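Local coordinates for protein glutamate receptor 1 (Adineta vaga, PDB 4IO2) that binds glutamate through this two-lobed ligand-binding domain and probably works as a ligand-gated ion channel in the membrane, at residues T9-F20 / G77-D85; L123-I133 / D143-G151. One frame throughout, in Å; residues are numbered along the deposited sequence. Where two conformers were deposited one is given.

Contact 1 (9-20 with 77-85) and contact 2 (123-133 with 143-151) lie on opposite sides of the chain's centre, their own centres about 31 Å apart and without touching. Contact 1 is mostly buried. It joins neighbouring parallel strands by backbone hydrogen bonds, flanked by isoleucines, and runs from an arginine–aspartate pair to the glutamate pocket at Asp85. Contact 2 is nearer the surface and joins the ends of two helices and a turn. No backbone bond crosses it; side chains do the work, aliphatic and aromatic inside, charged outside. Both contain a salt bridge; that of contact 1 is shorter, and that of contact 2 is weak.

Contact 1. Residues T9-F20 / G77-D85; sequences TLRIGVIESVPF and GDYDIAIGD. With GLU (glutamic acid), chain E.
Arg11 and Asp80 form the polar end of this contact. NE and NH2 of Arg11 grip the carboxylate side-on, one nitrogen to each oxygen. Arg11 NH2 to Asp80 OD1 is 3.0 Å and nearly straight (176°), but both nitrogens approach from above the carboxylate plane. OD2 of Asp80 also accepts the backbone N of Arg11 at 2.8 Å. A bend at chi3 (-56°) helps bring the guanidinium round to Gly77 O, which takes both NH1 and NH2.

Backbone bonds join the strands in parallel. Gly13 N reaches Ile81 O at 2.9 Å, and Ile83 N reaches Gly13 O. CA of Gly13 lies over the Tyr79 ring in a CH-pi contact, 3.9 Å from its centroid.

Ile12 and Ile81 lie side by side, with Ile83 CD1 against Ile12 CG2. Past the strands, a water links Ile15 N to Ile83 O.

Ser17 OG donates to Asp85 OD2 at 2.8 Å, and the Phe20 ring packs face-on against Asp85 CB. OD1 of Asp85 is held by Tyr67, while Asp85 O accepts the amino N of bound glutamate at 2.8 Å.

In this periplasmic-binding-protein-like fold, the strands lead one lobe into the ligand pocket at Asp85. Strand 9-14 lies between 55-60 and 81-82. Helix 40-52 packs on Val14 and Ile83, and helix 67-75 on Tyr79.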
loop_
_atom_site.group_PDB
_atom_site.type_symbol
_atom_site.label_atom_id
_atom_site.label_comp_id
_atom_site.label_asym_id
_atom_site.label_seq_id
_atom_site.Cartn_x
_atom_site.Cartn_y
_atom_site.Cartn_z
ATOM N N THR A 9 11.021 -25.556 -5.816
ATOM C CA THR A 9 9.602 -25.826 -5.673
ATOM C C THR A 9 9.032 -25.077 -4.475
ATOM O O THR A 9 9.579 -25.142 -3.381
ATOM C CB THR A 9 9.334 -27.352 -5.507
ATOM O OG1 THR A 9 9.774 -28.031 -6.681
ATOM C CG2 THR A 9 7.844 -27.632 -5.284
ATOM N N LEU A 10 7.953 -24.341 -4.710
ATOM C CA LEU A 10 7.211 -23.668 -3.646
ATOM C C LEU A 10 5.872 -24.296 -3.453
ATOM O O LEU A 10 5.076 -24.368 -4.391
ATOM C CB LEU A 10 6.958 -22.216 -3.990
ATOM C CG LEU A 10 8.163 -21.323 -4.024
ATOM C CD1 LEU A 10 7.692 -19.950 -4.467
ATOM C CD2 LEU A 10 8.866 -21.305 -2.689
ATOM N N ARG A 11 5.589 -24.703 -2.228
ATOM C CA ARG A 11 4.232 -25.075 -1.805
ATOM C C ARG A 11 3.479 -23.786 -1.507
ATOM O O ARG A 11 3.820 -23.032 -0.570
ATOM C CB ARG A 11 4.255 -25.963 -0.558
ATOM C CG ARG A 11 4.978 -27.294 -0.715
ATOM C CD ARG A 11 5.214 -27.949 0.647
ATOM N NE ARG A 11 5.950 -27.032 1.503
ATOM C CZ ARG A 11 5.921 -26.999 2.834
ATOM N NH1 ARG A 11 5.253 -27.907 3.543
ATOM N NH2 ARG A 11 6.594 -26.050 3.454
ATOM N N ILE A 12 2.481 -23.486 -2.337
ATOM C CA ILE A 12 1.762 -22.203 -2.313
ATOM C C ILE A 12 0.348 -22.421 -1.797
ATOM O O ILE A 12 -0.458 -23.040 -2.474
ATOM C CB ILE A 12 1.685 -21.570 -3.705
ATOM C CG1 ILE A 12 3.066 -21.422 -4.305
ATOM C CG2 ILE A 12 0.937 -20.225 -3.622
ATOM C CD1 ILE A 12 3.095 -20.831 -5.724
ATOM N N GLY A 13 0.080 -21.962 -0.579
ATOM C CA GLY A 13 -1.256 -22.052 -0.014
ATOM C C GLY A 13 -2.161 -20.972 -0.604
ATOM O O GLY A 13 -1.747 -19.801 -0.732
ATOM N N VAL A 14 -3.364 -21.389 -0.998
ATOM C CA VAL A 14 -4.395 -20.491 -1.483
ATOM C C VAL A 14 -5.665 -20.787 -0.725
ATOM O O VAL A 14 -5.793 -21.827 -0.075
ATOM C CB VAL A 14 -4.594 -20.586 -3.024
ATOM C CG1 VAL A 14 -3.323 -20.224 -3.799
ATOM C CG2 VAL A 14 -5.085 -21.934 -3.485
ATOM N N ILE A 15 -6.587 -19.827 -0.739
ATOM C CA ILE A 15 -7.813 -19.918 0.066
ATOM C C ILE A 15 -8.998 -19.427 -0.763
ATOM O O ILE A 15 -8.934 -18.411 -1.445
ATOM C CB ILE A 15 -7.636 -19.131 1.393
ATOM C CG1 ILE A 15 -8.857 -19.234 2.284
ATOM C CG2 ILE A 15 -7.244 -17.654 1.182
ATOM C CD1 ILE A 15 -8.636 -18.754 3.712
ATOM N N GLU A 16 -10.084 -20.182 -0.735
ATOM C CA GLU A 16 -11.236 -19.865 -1.560
ATOM C C GLU A 16 -11.786 -18.469 -1.249
ATOM O O GLU A 16 -12.097 -18.156 -0.103
ATOM C CB GLU A 16 -12.326 -20.942 -1.375
ATOM C CG GLU A 16 -13.548 -20.739 -2.272
ATOM C CD GLU A 16 -14.572 -21.843 -2.216
ATOM O OE1 GLU A 16 -14.356 -22.827 -1.482
ATOM O OE2 GLU A 16 -15.618 -21.726 -2.912
ATOM N N SER A 17 -11.991 -17.682 -2.301
ATOM C CA SER A 17 -12.556 -16.341 -2.188
ATOM C C SER A 17 -12.774 -15.824 -3.605
ATOM O O SER A 17 -11.811 -15.453 -4.270
ATOM C CB SER A 17 -11.610 -15.403 -1.473
ATOM O OG SER A 17 -12.241 -14.157 -1.326
ATOM N N VAL A 18 -14.010 -15.819 -4.097
ATOM C CA VAL A 18 -14.264 -15.346 -5.431
ATOM C C VAL A 18 -14.083 -13.863 -5.520
ATOM O O VAL A 18 -14.516 -13.137 -4.646
ATOM C CB VAL A 18 -15.654 -15.787 -5.993
ATOM C CG1 VAL A 18 -15.812 -17.276 -5.912
ATOM C CG2 VAL A 18 -16.859 -15.108 -5.267
ATOM N N PRO A 19 -13.449 -13.368 -6.614
ATOM C CA PRO A 19 -12.833 -14.000 -7.789
ATOM C C PRO A 19 -11.295 -14.084 -7.688
ATOM O O PRO A 19 -10.618 -14.189 -8.714
ATOM C CB PRO A 19 -13.265 -13.055 -8.900
ATOM C CG PRO A 19 -13.033 -11.692 -8.226
ATOM C CD PRO A 19 -13.453 -11.900 -6.776
ATOM N N PHE A 20 -10.755 -14.036 -6.467
ATOM C CA PHE A 20 -9.334 -14.276 -6.232
ATOM C C PHE A 20 -8.983 -15.731 -6.490
ATOM O O PHE A 20 -8.071 -16.018 -7.303
ATOM C CB PHE A 20 -8.956 -13.877 -4.808
ATOM C CG PHE A 20 -8.718 -12.381 -4.619
ATOM C CD1 PHE A 20 -7.642 -11.772 -5.233
ATOM C CD2 PHE A 20 -9.596 -11.602 -3.897
ATOM C CE1 PHE A 20 -7.405 -10.401 -5.061
ATOM C CE2 PHE A 20 -9.387 -10.231 -3.714
ATOM C CZ PHE A 20 -8.290 -9.644 -4.305
ATOM N N GLY A 77 4.839 -24.371 8.996
ATOM C CA GLY A 77 5.605 -25.054 7.960
ATOM C C GLY A 77 4.763 -25.796 6.937
ATOM O O GLY A 77 5.341 -26.513 6.118
ATOM N N ASP A 78 3.438 -25.573 6.923
ATOM C CA ASP A 78 2.542 -26.320 6.041
ATOM C C ASP A 78 2.620 -25.876 4.587
ATOM O O ASP A 78 2.270 -26.628 3.681
ATOM C CB ASP A 78 1.089 -26.208 6.491
ATOM C CG ASP A 78 0.829 -26.785 7.893
ATOM O OD1 ASP A 78 1.770 -27.221 8.609
ATOM O OD2 ASP A 78 -0.367 -26.769 8.263
ATOM N N TYR A 79 3.102 -24.654 4.402
ATOM C CA TYR A 79 3.264 -24.045 3.084
ATOM C C TYR A 79 4.582 -23.264 3.107
ATOM O O TYR A 79 5.090 -22.923 4.178
ATOM C CB TYR A 79 2.116 -23.058 2.773
ATOM C CG TYR A 79 0.723 -23.634 2.949
ATOM C CD1 TYR A 79 0.197 -24.562 2.047
ATOM C CD2 TYR A 79 -0.053 -23.296 4.036
ATOM C CE1 TYR A 79 -1.074 -25.090 2.208
ATOM C CE2 TYR A 79 -1.339 -23.817 4.202
ATOM C CZ TYR A 79 -1.841 -24.726 3.310
ATOM O OH TYR A 79 -3.113 -25.214 3.519
ATOM N N ASP A 80 5.099 -22.948 1.932
ATOM C CA ASP A 80 6.237 -22.032 1.792
ATOM C C ASP A 80 5.822 -20.583 1.685
ATOM O O ASP A 80 6.441 -19.727 2.301
ATOM C CB ASP A 80 7.115 -22.433 0.605
ATOM C CG ASP A 80 7.655 -23.839 0.772
ATOM O OD1 ASP A 80 8.222 -24.149 1.862
ATOM O OD2 ASP A 80 7.500 -24.651 -0.148
ATOM N N ILE A 81 4.814 -20.320 0.876
ATOM C CA ILE A 81 4.196 -18.998 0.824
ATOM C C ILE A 81 2.678 -19.193 0.784
ATOM O O ILE A 81 2.199 -20.289 0.501
ATOM C CB ILE A 81 4.656 -18.127 -0.379
ATOM C CG1 ILE A 81 4.272 -18.777 -1.714
ATOM C CG2 ILE A 81 6.155 -17.894 -0.288
ATOM C CD1 ILE A 81 4.581 -17.898 -2.963
ATOM N N ALA A 82 1.941 -18.130 1.040
ATOM C CA ALA A 82 0.479 -18.137 0.854
ATOM C C ALA A 82 0.061 -16.858 0.122
ATOM O O ALA A 82 0.492 -15.758 0.447
ATOM C CB ALA A 82 -0.276 -18.285 2.194
ATOM N N ILE A 83 -0.753 -17.047 -0.906
ATOM C CA ILE A 83 -1.186 -15.969 -1.775
ATOM C C ILE A 83 -2.686 -15.880 -1.784
ATOM O O ILE A 83 -3.376 -16.869 -2.055
ATOM C CB ILE A 83 -0.679 -16.130 -3.229
ATOM C CG1 ILE A 83 0.848 -16.274 -3.291
ATOM C CG2 ILE A 83 -1.119 -14.930 -4.032
ATOM C CD1 ILE A 83 1.379 -16.548 -4.706
ATOM N N GLY A 84 -3.198 -14.690 -1.506
ATOM C CA GLY A 84 -4.618 -14.468 -1.533
ATOM C C GLY A 84 -4.956 -13.065 -1.089
ATOM O O GLY A 84 -4.121 -12.142 -1.036
ATOM N N ASP A 85 -6.234 -12.871 -0.778
ATOM C CA ASP A 85 -6.748 -11.615 -0.210
ATOM C C ASP A 85 -6.497 -11.618 1.294
ATOM O O ASP A 85 -7.426 -11.676 2.084
ATOM C CB ASP A 85 -8.240 -11.417 -0.536
ATOM C CG ASP A 85 -9.147 -12.622 -0.232
ATOM O OD1 ASP A 85 -8.689 -13.758 -0.087
ATOM O OD2 ASP A 85 -10.400 -12.410 -0.182
HETATM N N GLU E . -8.592 -10.043 4.037
HETATM C CA GLU E . -9.227 -10.573 5.247
HETATM C C GLU E . -8.170 -11.149 6.187
HETATM O O GLU E . -7.007 -11.344 5.749
HETATM C CB GLU E . -10.268 -11.654 4.940
HETATM C CG GLU E . -11.412 -11.245 4.005
HETATM C CD GLU E . -12.418 -10.252 4.585
HETATM O OE1 GLU E . -12.332 -9.955 5.775
HETATM O OE2 GLU E . -13.344 -9.835 3.840
HETATM O OXT GLU E . -8.494 -11.395 7.373
HETATM O O HOH W 1 -5.967 -17.516 -2.383
HETATM O O HOH W 2 -8.071 -15.807 -1.925
#

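Contact 2. Residues L123-I133 / D143-G151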
loop_
_atom_site.group_PDB
_atom_site.type_symbol
_atom_site.label_atom_id
_atom_site.label_comp_id
_atom_site.label_asym_id
_atom_site.label_seq_id
_atom_site.Cartn_x
_atom_site.Cartn_y
_atom_site.Cartn_z
ATOM N N LEU A 123 -23.102 1.861 14.211
ATOM C CA LEU A 123 -22.620 0.700 14.958
ATOM C C LEU A 123 -21.963 1.133 16.257
ATOM O O LEU A 123 -21.956 0.380 17.225
ATOM C CB LEU A 123 -21.579 -0.111 14.144
ATOM C CG LEU A 123 -22.073 -1.030 13.036
ATOM C CD1 LEU A 123 -22.771 -0.187 12.041
ATOM C CD2 LEU A 123 -20.908 -1.778 12.394
ATOM N N LYS A 124 -21.391 2.335 16.264
ATOM C CA LYS A 124 -20.659 2.832 17.434
ATOM C C LYS A 124 -21.558 3.634 18.375
ATOM O O LYS A 124 -21.161 3.930 19.491
ATOM C CB LYS A 124 -19.440 3.667 16.986
ATOM C CG LYS A 124 -18.263 2.837 16.449
ATOM C CD LYS A 124 -17.156 3.684 15.799
ATOM C CE LYS A 124 -15.975 2.814 15.380
ATOM N NZ LYS A 124 -14.941 3.496 14.520
ATOM N N ASN A 125 -22.766 3.978 17.933
ATOM C CA ASN A 125 -23.717 4.691 18.789
ATOM C C ASN A 125 -24.590 3.726 19.551
ATOM O O ASN A 125 -25.154 4.068 20.582
ATOM C CB ASN A 125 -24.636 5.603 17.975
ATOM C CG ASN A 125 -23.920 6.800 17.420
ATOM O OD1 ASN A 125 -22.749 7.043 17.740
ATOM N ND2 ASN A 125 -24.615 7.571 16.581
ATOM N N GLY A 126 -24.721 2.518 19.024
ATOM C CA GLY A 126 -25.639 1.564 19.604
ATOM C C GLY A 126 -27.009 1.542 18.940
ATOM O O GLY A 126 -27.961 1.106 19.576
ATOM N N LYS A 127 -27.137 1.998 17.687
ATOM C CA LYS A 127 -28.397 1.840 16.957
ATOM C C LYS A 127 -28.641 0.359 16.719
ATOM O O LYS A 127 -29.787 -0.087 16.601
ATOM C CB LYS A 127 -28.380 2.569 15.599
ATOM C CG LYS A 127 -29.746 2.528 14.852
ATOM C CD LYS A 127 -29.751 3.312 13.528
ATOM C CE LYS A 127 -31.189 3.495 12.972
ATOM N NZ LYS A 127 -31.257 4.290 11.700
ATOM N N ILE A 128 -27.542 -0.383 16.639
ATOM C CA ILE A 128 -27.530 -1.819 16.391
ATOM C C ILE A 128 -26.937 -2.437 17.653
ATOM O O ILE A 128 -25.818 -2.078 18.034
ATOM C CB ILE A 128 -26.589 -2.178 15.190
ATOM C CG1 ILE A 128 -26.961 -1.361 13.954
ATOM C CG2 ILE A 128 -26.658 -3.665 14.883
ATOM C CD1 ILE A 128 -26.232 -1.793 12.710
ATOM N N PRO A 129 -27.679 -3.353 18.315
ATOM C CA PRO A 129 -27.040 -4.071 19.428
ATOM C C PRO A 129 -25.803 -4.791 18.915
ATOM O O PRO A 129 -25.755 -5.101 17.734
ATOM C CB PRO A 129 -28.095 -5.108 19.837
ATOM C CG PRO A 129 -29.400 -4.620 19.233
ATOM C CD PRO A 129 -29.009 -3.897 17.984
ATOM N N TYR A 130 -24.834 -5.048 19.784
ATOM C CA TYR A 130 -23.612 -5.761 19.400
ATOM C C TYR A 130 -23.899 -7.086 18.715
ATOM O O TYR A 130 -23.219 -7.427 17.720
ATOM C CB TYR A 130 -22.759 -6.033 20.624
ATOM C CG TYR A 130 -22.296 -4.790 21.353
ATOM C CD1 TYR A 130 -21.502 -3.844 20.730
ATOM C CD2 TYR A 130 -22.700 -4.550 22.666
ATOM C CE1 TYR A 130 -21.065 -2.717 21.404
ATOM C CE2 TYR A 130 -22.263 -3.420 23.357
ATOM C CZ TYR A 130 -21.450 -2.502 22.701
ATOM O OH TYR A 130 -21.001 -1.368 23.344
ATOM N N ASN A 131 -24.867 -7.848 19.218
ATOM C CA ASN A 131 -25.189 -9.141 18.622
ATOM C C ASN A 131 -25.917 -9.102 17.267
ATOM O O ASN A 131 -26.262 -10.158 16.685
ATOM C CB ASN A 131 -25.996 -9.987 19.517
ATOM C CG ASN A 131 -25.880 -11.447 19.172
ATOM O OD1 ASN A 131 -24.809 -11.958 18.942
ATOM N ND2 ASN A 131 -26.968 -12.130 19.247
ATOM N N ARG A 132 -26.213 -7.891 16.782
ATOM C CA ARG A 132 -26.670 -7.782 15.406
ATOM C C ARG A 132 -25.600 -7.324 14.422
ATOM O O ARG A 132 -25.879 -7.099 13.235
ATOM C CB ARG A 132 -27.919 -6.924 15.357
ATOM C CG ARG A 132 -29.069 -7.629 16.153
ATOM C CD ARG A 132 -30.505 -7.185 15.897
ATOM N NE ARG A 132 -30.854 -7.332 14.483
ATOM C CZ ARG A 132 -31.368 -8.416 13.894
ATOM N NH1 ARG A 132 -31.657 -9.509 14.544
ATOM N NH2 ARG A 132 -31.561 -8.389 12.584
ATOM N N ILE A 133 -24.375 -7.224 14.942
ATOM C CA ILE A 133 -23.208 -7.082 14.079
ATOM C C ILE A 133 -22.495 -8.445 13.898
ATOM O O ILE A 133 -21.940 -8.959 14.846
ATOM C CB ILE A 133 -22.261 -6.027 14.686
ATOM C CG1 ILE A 133 -23.009 -4.703 14.952
ATOM C CG2 ILE A 133 -21.027 -5.828 13.776
ATOM C CD1 ILE A 133 -22.231 -3.767 15.817
ATOM N N ASP A 143 -10.417 -8.036 14.588
ATOM C CA ASP A 143 -9.658 -7.150 15.465
ATOM C C ASP A 143 -10.086 -5.692 15.381
ATOM O O ASP A 143 -10.011 -4.975 16.386
ATOM C CB ASP A 143 -8.162 -7.347 15.353
ATOM C CG ASP A 143 -7.740 -8.719 15.883
ATOM O OD1 ASP A 143 -8.169 -9.146 17.003
ATOM O OD2 ASP A 143 -7.074 -9.410 15.133
ATOM N N TYR A 144 -10.578 -5.258 14.221
ATOM C CA TYR A 144 -11.149 -3.925 14.125
ATOM C C TYR A 144 -12.339 -3.799 15.076
ATOM O O TYR A 144 -12.462 -2.814 15.805
ATOM C CB TYR A 144 -11.563 -3.593 12.670
ATOM C CG TYR A 144 -12.142 -2.223 12.545
ATOM C CD1 TYR A 144 -13.492 -1.995 12.804
ATOM C CD2 TYR A 144 -11.351 -1.141 12.177
ATOM C CE1 TYR A 144 -14.017 -0.734 12.701
ATOM C CE2 TYR A 144 -11.869 0.120 12.087
ATOM C CZ TYR A 144 -13.198 0.317 12.344
ATOM O OH TYR A 144 -13.722 1.591 12.264
ATOM N N TYR A 145 -13.236 -4.766 15.022
ATOM C CA TYR A 145 -14.413 -4.751 15.879
ATOM C C TYR A 145 -14.003 -4.633 17.336
ATOM O O TYR A 145 -14.571 -3.809 18.096
ATOM C CB TYR A 145 -15.231 -6.015 15.645
ATOM C CG TYR A 145 -16.472 -6.068 16.502
ATOM C CD1 TYR A 145 -16.416 -6.565 17.789
ATOM C CD2 TYR A 145 -17.707 -5.621 16.022
ATOM C CE1 TYR A 145 -17.520 -6.620 18.594
ATOM C CE2 TYR A 145 -18.819 -5.650 16.830
ATOM C CZ TYR A 145 -18.719 -6.170 18.111
ATOM O OH TYR A 145 -19.814 -6.230 18.938
ATOM N N LEU A 146 -13.065 -5.476 17.760
ATOM C CA LEU A 146 -12.699 -5.552 19.166
ATOM C C LEU A 146 -12.042 -4.247 19.649
ATOM O O LEU A 146 -12.254 -3.830 20.797
ATOM C CB LEU A 146 -11.775 -6.747 19.416
ATOM C CG LEU A 146 -12.435 -8.125 19.274
ATOM C CD1 LEU A 146 -11.394 -9.235 19.314
ATOM C CD2 LEU A 146 -13.542 -8.329 20.287
ATOM N N ARG A 147 -11.301 -3.564 18.783
ATOM C CA ARG A 147 -10.705 -2.288 19.174
ATOM C C ARG A 147 -11.667 -1.098 19.090
ATOM O O ARG A 147 -11.629 -0.220 19.951
ATOM C CB ARG A 147 -9.467 -1.981 18.334
ATOM C CG ARG A 147 -8.757 -0.677 18.764
ATOM C CD ARG A 147 -7.578 -0.307 17.853
ATOM N NE ARG A 147 -8.083 -0.092 16.506
ATOM C CZ ARG A 147 -7.930 -0.931 15.489
ATOM N NH1 ARG A 147 -7.185 -2.030 15.604
ATOM N NH2 ARG A 147 -8.522 -0.637 14.340
ATOM N N GLU A 148 -12.489 -1.052 18.046
ATOM C CA GLU A 148 -13.256 0.159 17.711
ATOM C C GLU A 148 -14.707 0.185 18.143
ATOM O O GLU A 148 -15.286 1.258 18.303
ATOM C CB GLU A 148 -13.268 0.375 16.208
ATOM C CG GLU A 148 -11.902 0.433 15.612
ATOM C CD GLU A 148 -11.218 1.755 15.775
ATOM O OE1 GLU A 148 -11.910 2.771 15.973
ATOM O OE2 GLU A 148 -9.974 1.776 15.664
ATOM N N ILE A 149 -15.302 -0.986 18.314
ATOM C CA ILE A 149 -16.717 -1.070 18.639
ATOM C C ILE A 149 -16.944 -1.552 20.068
ATOM O O ILE A 149 -17.684 -0.923 20.831
ATOM C CB ILE A 149 -17.453 -1.971 17.641
ATOM C CG1 ILE A 149 -17.453 -1.298 16.269
ATOM C CG2 ILE A 149 -18.875 -2.217 18.107
ATOM C CD1 ILE A 149 -17.876 -2.184 15.210
ATOM N N SER A 150 -16.319 -2.656 20.462
ATOM C CA SER A 150 -16.723 -3.299 21.721
ATOM C C SER A 150 -15.743 -3.200 22.877
ATOM O O SER A 150 -15.985 -3.800 23.909
ATOM C CB SER A 150 -16.970 -4.781 21.466
ATOM O OG SER A 150 -15.724 -5.440 21.180
ATOM N N GLY A 151 -14.655 -2.458 22.744
ATOM C CA GLY A 151 -13.742 -2.297 23.876
ATOM C C GLY A 151 -13.126 -3.613 24.336
ATOM O O GLY A 151 -12.862 -3.832 25.532
#
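Ile149 meets Leu123, Tyr130 and Ile133 in the apolar part of this contact, which ties helix 120-125 and the turn at 130-132 to the end of helix 140-148 in one lobe of the ligand-binding domain. In the conformer described, one of two, Ile149 CG2 sits at the edge of the Tyr130 ring, in the ring plane, 4.0 Å from Tyr130 CE1. The same methyl faces Ile133 CD1, while CD1 of Ile149 reaches Leu123 CD2 at 4.2 Å.

Tyr145 packs beside this cluster, with Ile149 CB over one ring face. Ile133 CG2 touches Tyr145 CE2 at 3.8 Å. The side chains of Tyr130 and Tyr145 cross at about a right angle, with Tyr145 OH 3.4 Å from Tyr130 CB. That hydroxyl is hydrogen-bonded to Asn155. Behind the cluster, Phe178 of strand 177-180 packs on both Leu123 and Ile149.

The Lys124 side is looser and more exposed. Its chain is extended beyond CG and passes close to the end of helix 140-148, with Lys124 CE 3.4 Å from Glu148 O. Lys124 NZ is hydrogen-bonded to Tyr144 OH at 3.2 Å. The Tyr144 side chain is about 9 Å from the bound glutamate. Lys124 NZ also makes a weak salt bridge to Glu148 OE1, 3.4 Å. CG of Glu148 lies over the centre of the Tyr144 ring; beyond it a bend at chi2 (-80°) turns the carboxylate. Glu148 OE2 takes both NE and NH2 of Arg147, NE at 2.8 Å. Arg147 also packs on Glu230 of the second subunit.

The carboxylate of Glu148 therefore lies between two positive groups, which probably keeps it ionised. Apolar contacts hold the inside, while a charged network joins the two helices on the outside.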